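Local coordinates for protein immunomodulatory active chitinase (Trichuris suis, PDB 6G9C) that probably hydrolyses chitin as a family 18 glycoside hydrolase and displays immunomodulatory properties in inflammatory lung disease, at residues A[70-75]-A[107-112]; A[103-108]-A[144-149]. One frame throughout, in Å; residues are numbered along the deposited sequence.

Contact 1: residues A[70-75]-A[107-112]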
loop_
_atom_site.group_PDB
_atom_site.type_symbol
_atom_site.label_atom_id
_atom_site.label_comp_id
_atom_site.label_asym_id
_atom_site.label_seq_id
_atom_site.Cartn_x
_atom_site.Cartn_y
_atom_site.Cartn_z
ATOM N N ALA A 70 12.649 -12.897 -8.631
ATOM C CA ALA A 70 13.837 -12.170 -8.223
ATOM C C ALA A 70 15.082 -12.920 -8.702
ATOM O O ALA A 70 15.001 -14.000 -9.292
ATOM C CB ALA A 70 13.863 -11.978 -6.705
ATOM N N LYS A 71 16.250 -12.345 -8.417
ATOM C CA LYS A 71 17.536 -12.875 -8.850
ATOM C C LYS A 71 18.354 -13.276 -7.630
ATOM O O LYS A 71 18.482 -12.487 -6.687
ATOM C CB LYS A 71 18.287 -11.822 -9.678
ATOM C CG LYS A 71 19.765 -12.059 -9.853
ATOM C CD LYS A 71 20.042 -13.051 -10.957
ATOM C CE LYS A 71 21.422 -12.827 -11.547
ATOM N NZ LYS A 71 21.715 -13.809 -12.627
ATOM N N LEU A 72 18.914 -14.493 -7.655
ATOM C CA LEU A 72 19.893 -14.943 -6.658
ATOM C C LEU A 72 21.289 -14.803 -7.250
ATOM O O LEU A 72 21.667 -15.561 -8.150
ATOM C CB LEU A 72 19.634 -16.388 -6.228
ATOM C CG LEU A 72 20.607 -16.984 -5.200
ATOM C CD1 LEU A 72 20.556 -16.184 -3.905
ATOM C CD2 LEU A 72 20.290 -18.448 -4.929
ATOM N N ASN A 73 22.053 -13.842 -6.740
ATOM C CA ASN A 73 23.391 -13.571 -7.229
ATOM C C ASN A 73 24.355 -14.683 -6.815
ATOM O O ASN A 73 24.066 -15.509 -5.945
ATOM C CB ASN A 73 23.894 -12.231 -6.697
ATOM C CG ASN A 73 23.169 -11.058 -7.306
ATOM O OD1 ASN A 73 22.938 -11.015 -8.518
ATOM N ND2 ASN A 73 22.813 -10.090 -6.471
ATOM N N ASP A 74 25.526 -14.688 -7.459
ATOM C CA ASP A 74 26.532 -15.705 -7.173
ATOM C C ASP A 74 26.983 -15.668 -5.721
ATOM O O ASP A 74 27.345 -16.710 -5.161
ATOM C CB ASP A 74 27.734 -15.528 -8.099
ATOM C CG ASP A 74 27.394 -15.815 -9.541
ATOM O OD1 ASP A 74 26.279 -16.309 -9.797
ATOM O OD2 ASP A 74 28.233 -15.544 -10.420
ATOM N N ASP A 75 26.983 -14.491 -5.098
ATOM C CA ASP A 75 27.430 -14.360 -3.718
ATOM C C ASP A 75 26.320 -14.622 -2.713
ATOM O O ASP A 75 26.526 -14.399 -1.514
ATOM C CB ASP A 75 28.048 -12.976 -3.480
ATOM C CG ASP A 75 27.045 -11.837 -3.618
ATOM O OD1 ASP A 75 25.844 -12.088 -3.859
ATOM O OD2 ASP A 75 27.475 -10.673 -3.484
ATOM N N LEU A 107 7.152 -12.679 -3.265
ATOM C CA LEU A 107 8.252 -12.683 -4.219
ATOM C C LEU A 107 8.738 -14.110 -4.422
ATOM O O LEU A 107 9.063 -14.797 -3.449
ATOM C CB LEU A 107 9.404 -11.807 -3.715
ATOM C CG LEU A 107 10.621 -11.678 -4.641
ATOM C CD1 LEU A 107 10.196 -11.054 -6.002
ATOM C CD2 LEU A 107 11.703 -10.845 -3.960
ATOM N N SER A 108 8.800 -14.548 -5.680
ATOM C CA SER A 108 9.304 -15.873 -6.023
ATOM C C SER A 108 10.761 -15.800 -6.452
ATOM O O SER A 108 11.196 -14.827 -7.075
ATOM C CB SER A 108 8.466 -16.502 -7.150
ATOM O OG SER A 108 7.148 -16.807 -6.707
ATOM N N LEU A 109 11.518 -16.851 -6.104
ATOM C CA LEU A 109 12.932 -16.959 -6.427
ATOM C C LEU A 109 13.209 -18.334 -7.017
ATOM O O LEU A 109 12.792 -19.354 -6.458
ATOM C CB LEU A 109 13.805 -16.732 -5.183
ATOM C CG LEU A 109 15.286 -16.684 -5.495
ATOM C CD1 LEU A 109 15.579 -15.418 -6.290
ATOM C CD2 LEU A 109 16.099 -16.708 -4.194
ATOM N N GLY A 110 13.926 -18.362 -8.132
ATOM C CA GLY A 110 14.282 -19.624 -8.743
ATOM C C GLY A 110 13.633 -19.781 -10.102
ATOM O O GLY A 110 13.827 -18.941 -10.987
ATOM N N GLY A 111 12.862 -20.846 -10.279
ATOM C CA GLY A 111 12.306 -21.176 -11.577
ATOM C C GLY A 111 13.240 -22.070 -12.376
ATOM O O GLY A 111 14.378 -22.350 -11.989
ATOM N N TRP A 112 12.745 -22.506 -13.536
ATOM C CA TRP A 112 13.456 -23.514 -14.322
ATOM C C TRP A 112 14.771 -22.976 -14.876
ATOM O O TRP A 112 15.813 -23.632 -14.771
ATOM C CB TRP A 112 12.559 -24.018 -15.462
ATOM C CG TRP A 112 13.213 -25.105 -16.268
ATOM C CD1 TRP A 112 13.745 -24.996 -17.526
ATOM C CD2 TRP A 112 13.429 -26.460 -15.857
ATOM N NE1 TRP A 112 14.271 -26.205 -17.922
ATOM C CE2 TRP A 112 14.086 -27.120 -16.917
ATOM C CE3 TRP A 112 13.123 -27.182 -14.697
ATOM C CZ2 TRP A 112 14.443 -28.468 -16.849
ATOM C CZ3 TRP A 112 13.480 -28.520 -14.632
ATOM C CH2 TRP A 112 14.132 -29.148 -15.700
HETATM O O HOH W 1 15.529 -16.561 -9.763
#
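Water 1 bridges Ala-70 O and Gly-110 N across the contact: it donates to Ala-70 O at 2.7 Å and accepts from Gly-110 N at 2.9 Å. The two backbone atoms, Ala-70 O and Gly-110 N, are 4.6 Å apart, too far for a direct bond, so the water stands where the next rung of a parallel ladder would be expected. The preceding rung is direct: Ala-70 N reaches Ser-108 O at 2.9 Å and is nearly straight, with 168° at the hydrogen. The segment axes bear out this splaying, since they come no closer than 6.1 Å and diverge by 38°.

Apolar contact covers one side of the separating strands. The Ala-70 methyl lies against the end of Leu-107, with Ala-70 CB 3.7 Å from Leu-107 CD2. With CG anti to the backbone N (chi1 -174°), the fork of Leu-109 extends across to segment 70-75 and divides there: CD1 packs against the Ala-70 peptide, 3.4 Å from Ala-70 O, while CD2 approaches Leu-72, where the gap from Leu-109 CD2 to Leu-72 CB is 4.1 Å. Phe-132 of helix 126-142 touches both Leu-72 and Leu-109, extending the layer outward. Ser-108 turns the other way, toward Asp-149.

Residues 108-111 read Ser-Leu-Gly-Gly, matching the SxGG signature of family 18 on the third barrel strand. The join is thus one in which a single water satisfies both backbone groups as the strands separate, and the Leu-109 CD1 branch covers one flank of the bridging water.

Contact 2: residues A[103-108]-A[144-149]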
loop_
_atom_site.group_PDB
_atom_site.type_symbol
_atom_site.label_atom_id
_atom_site.label_comp_id
_atom_site.label_asym_id
_atom_site.label_seq_id
_atom_site.Cartn_x
_atom_site.Cartn_y
_atom_site.Cartn_z
ATOM N N LEU A 103 -5.478 -8.553 -0.944
ATOM C CA LEU A 103 -4.448 -9.118 -1.813
ATOM C C LEU A 103 -3.116 -9.242 -1.081
ATOM O O LEU A 103 -2.689 -8.315 -0.396
ATOM C CB LEU A 103 -4.287 -8.231 -3.051
ATOM C CG LEU A 103 -3.268 -8.667 -4.105
ATOM C CD1 LEU A 103 -3.656 -10.023 -4.666
ATOM C CD2 LEU A 103 -3.182 -7.618 -5.218
ATOM N N LYS A 104 -2.470 -10.399 -1.211
ATOM C CA LYS A 104 -1.112 -10.614 -0.725
ATOM C C LYS A 104 -0.191 -10.833 -1.917
ATOM O O LYS A 104 -0.540 -11.565 -2.844
ATOM C CB LYS A 104 -1.039 -11.825 0.211
ATOM C CG LYS A 104 -2.000 -11.797 1.391
ATOM C CD LYS A 104 -1.783 -10.567 2.227
ATOM C CE LYS A 104 -2.584 -10.621 3.520
ATOM N NZ LYS A 104 -3.102 -9.272 3.893
ATOM N N VAL A 105 0.992 -10.223 -1.889
ATOM C CA VAL A 105 1.950 -10.332 -2.987
ATOM C C VAL A 105 3.241 -10.920 -2.434
ATOM O O VAL A 105 3.875 -10.319 -1.554
ATOM C CB VAL A 105 2.218 -8.972 -3.650
ATOM C CG1 VAL A 105 3.154 -9.138 -4.841
ATOM C CG2 VAL A 105 0.912 -8.312 -4.084
ATOM N N LEU A 106 3.645 -12.072 -2.970
ATOM C CA LEU A 106 4.847 -12.774 -2.540
ATOM C C LEU A 106 5.885 -12.706 -3.649
ATOM O O LEU A 106 5.545 -12.661 -4.834
ATOM C CB LEU A 106 4.551 -14.242 -2.203
ATOM C CG LEU A 106 3.676 -14.558 -0.983
ATOM C CD1 LEU A 106 2.185 -14.464 -1.332
ATOM C CD2 LEU A 106 4.017 -15.944 -0.451
ATOM N N LEU A 107 7.152 -12.679 -3.265
ATOM C CA LEU A 107 8.252 -12.683 -4.219
ATOM C C LEU A 107 8.738 -14.110 -4.422
ATOM O O LEU A 107 9.063 -14.797 -3.449
ATOM C CB LEU A 107 9.404 -11.807 -3.715
ATOM C CG LEU A 107 10.621 -11.678 -4.641
ATOM C CD1 LEU A 107 10.196 -11.054 -6.002
ATOM C CD2 LEU A 107 11.703 -10.845 -3.960
ATOM N N SER A 108 8.800 -14.548 -5.680
ATOM C CA SER A 108 9.304 -15.873 -6.023
ATOM C C SER A 108 10.761 -15.800 -6.452
ATOM O O SER A 108 11.196 -14.827 -7.075
ATOM C CB SER A 108 8.466 -16.502 -7.150
ATOM O OG SER A 108 7.148 -16.807 -6.707
ATOM N N LYS A 144 8.151 -4.071 0.190
ATOM C CA LYS A 144 6.770 -4.153 0.668
ATOM C C LYS A 144 6.108 -5.480 0.319
ATOM O O LYS A 144 4.887 -5.543 0.183
ATOM C CB LYS A 144 5.917 -2.991 0.128
ATOM C CG LYS A 144 6.528 -1.613 0.326
ATOM C CD LYS A 144 6.693 -1.289 1.790
ATOM C CE LYS A 144 6.368 0.177 2.056
ATOM N NZ LYS A 144 7.183 1.095 1.217
ATOM N N PHE A 145 6.889 -6.548 0.164
ATOM C CA PHE A 145 6.301 -7.853 -0.093
ATOM C C PHE A 145 5.655 -8.422 1.169
ATOM O O PHE A 145 6.032 -8.096 2.303
ATOM C CB PHE A 145 7.354 -8.828 -0.642
ATOM C CG PHE A 145 7.674 -8.597 -2.095
ATOM C CD1 PHE A 145 6.852 -9.114 -3.086
ATOM C CD2 PHE A 145 8.767 -7.832 -2.463
ATOM C CE1 PHE A 145 7.118 -8.882 -4.430
ATOM C CE2 PHE A 145 9.050 -7.604 -3.810
ATOM C CZ PHE A 145 8.220 -8.124 -4.790
ATOM N N ASP A 146 4.652 -9.268 0.953
ATOM C CA ASP A 146 3.943 -9.967 2.014
ATOM C C ASP A 146 4.527 -11.341 2.314
ATOM O O ASP A 146 4.092 -11.984 3.275
ATOM C CB ASP A 146 2.472 -10.131 1.623
ATOM C CG ASP A 146 1.768 -8.802 1.495
ATOM O OD1 ASP A 146 1.733 -8.057 2.500
ATOM O OD2 ASP A 146 1.300 -8.476 0.379
ATOM N N GLY A 147 5.460 -11.821 1.504
ATOM C CA GLY A 147 5.930 -13.179 1.698
ATOM C C GLY A 147 6.932 -13.570 0.640
ATOM O O GLY A 147 7.270 -12.788 -0.255
ATOM N N PHE A 148 7.408 -14.812 0.771
ATOM C CA PHE A 148 8.464 -15.375 -0.053
ATOM C C PHE A 148 8.019 -16.733 -0.574
ATOM O O PHE A 148 7.451 -17.532 0.177
ATOM C CB PHE A 148 9.762 -15.536 0.755
ATOM C CG PHE A 148 10.866 -16.208 -0.010
ATOM C CD1 PHE A 148 11.296 -15.688 -1.215
ATOM C CD2 PHE A 148 11.477 -17.354 0.484
ATOM C CE1 PHE A 148 12.329 -16.298 -1.930
ATOM C CE2 PHE A 148 12.509 -17.977 -0.219
ATOM C CZ PHE A 148 12.934 -17.445 -1.432
ATOM N N ASP A 149 8.282 -16.990 -1.856
ATOM C CA ASP A 149 7.930 -18.246 -2.517
ATOM C C ASP A 149 9.203 -18.855 -3.104
ATOM O O ASP A 149 9.803 -18.287 -4.028
ATOM C CB ASP A 149 6.862 -17.994 -3.594
ATOM C CG ASP A 149 6.535 -19.233 -4.393
ATOM O OD1 ASP A 149 6.106 -20.239 -3.781
ATOM O OD2 ASP A 149 6.691 -19.194 -5.633
#
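Leu-107 and Phe-145 form the tight part: Leu-107 CB stands over the ring centre, 3.8 Å from the Phe-145 centroid and 11° off the normal. Val-105 O lies at the ring edge, near its plane. Tyr-90 meets Phe-145 edge-to-face. On the other face of the strands, Leu-106 CG settles 3.8 Å from Gly-147 CA; the buried backbone N of Gly-147 has no polar partner. Backbone bonds fix the parallel register, Leu-107 N to Gly-147 O at 3.0 Å and Asp-149 N to Leu-107 O at 2.8 Å.

The solvent side holds the partly exposed Lys-104 and Asp-146. Asp-146 N donates to Val-105 O at 2.8 Å. With Asp-146 CG anti to its carbonyl carbon (chi1 -64°), Val-105 N donates to Asp-146 OD2, on its anti lone pair, at 2.9 Å. That oxygen also bridges to Lys-97; the Lys-104 chain is looser, its NZ 5.2 Å from Asp-146 OD1.

Asp-146, Asp-149, Asp-151 and Glu-153 fit the family DxxDxDxE signature. At the buried end Ser-108 OG donates to Asp-149 OD2 at 2.7 Å, again on the anti lone pair. Tyr-38 also holds OD2 and Thr-189 holds OD1, so the three together would restrict rotation of the Asp-149 carboxylate.

How the contacts relate
From the N terminus, strand 64-72 comes first and helix 85-94 lies on the way to strand 104-110; contact 1 closes that excursion. The chain then passes through helices 117-122 and 126-142 before strand 147-151, and contact 2 closes this second one. Neither loop nests in the other: they follow in series and overlap at Leu-107 and Ser-108, which serve both. Contact 2 uses the earlier part of strand 104-110 and contact 1 its end. Their centres are 14 Å apart, yet they touch, with Leu-109 N 3.1 Å from Asp-149 O, a probable hydrogen bond. Together they join three successive parallel strands of the family's TIM barrel.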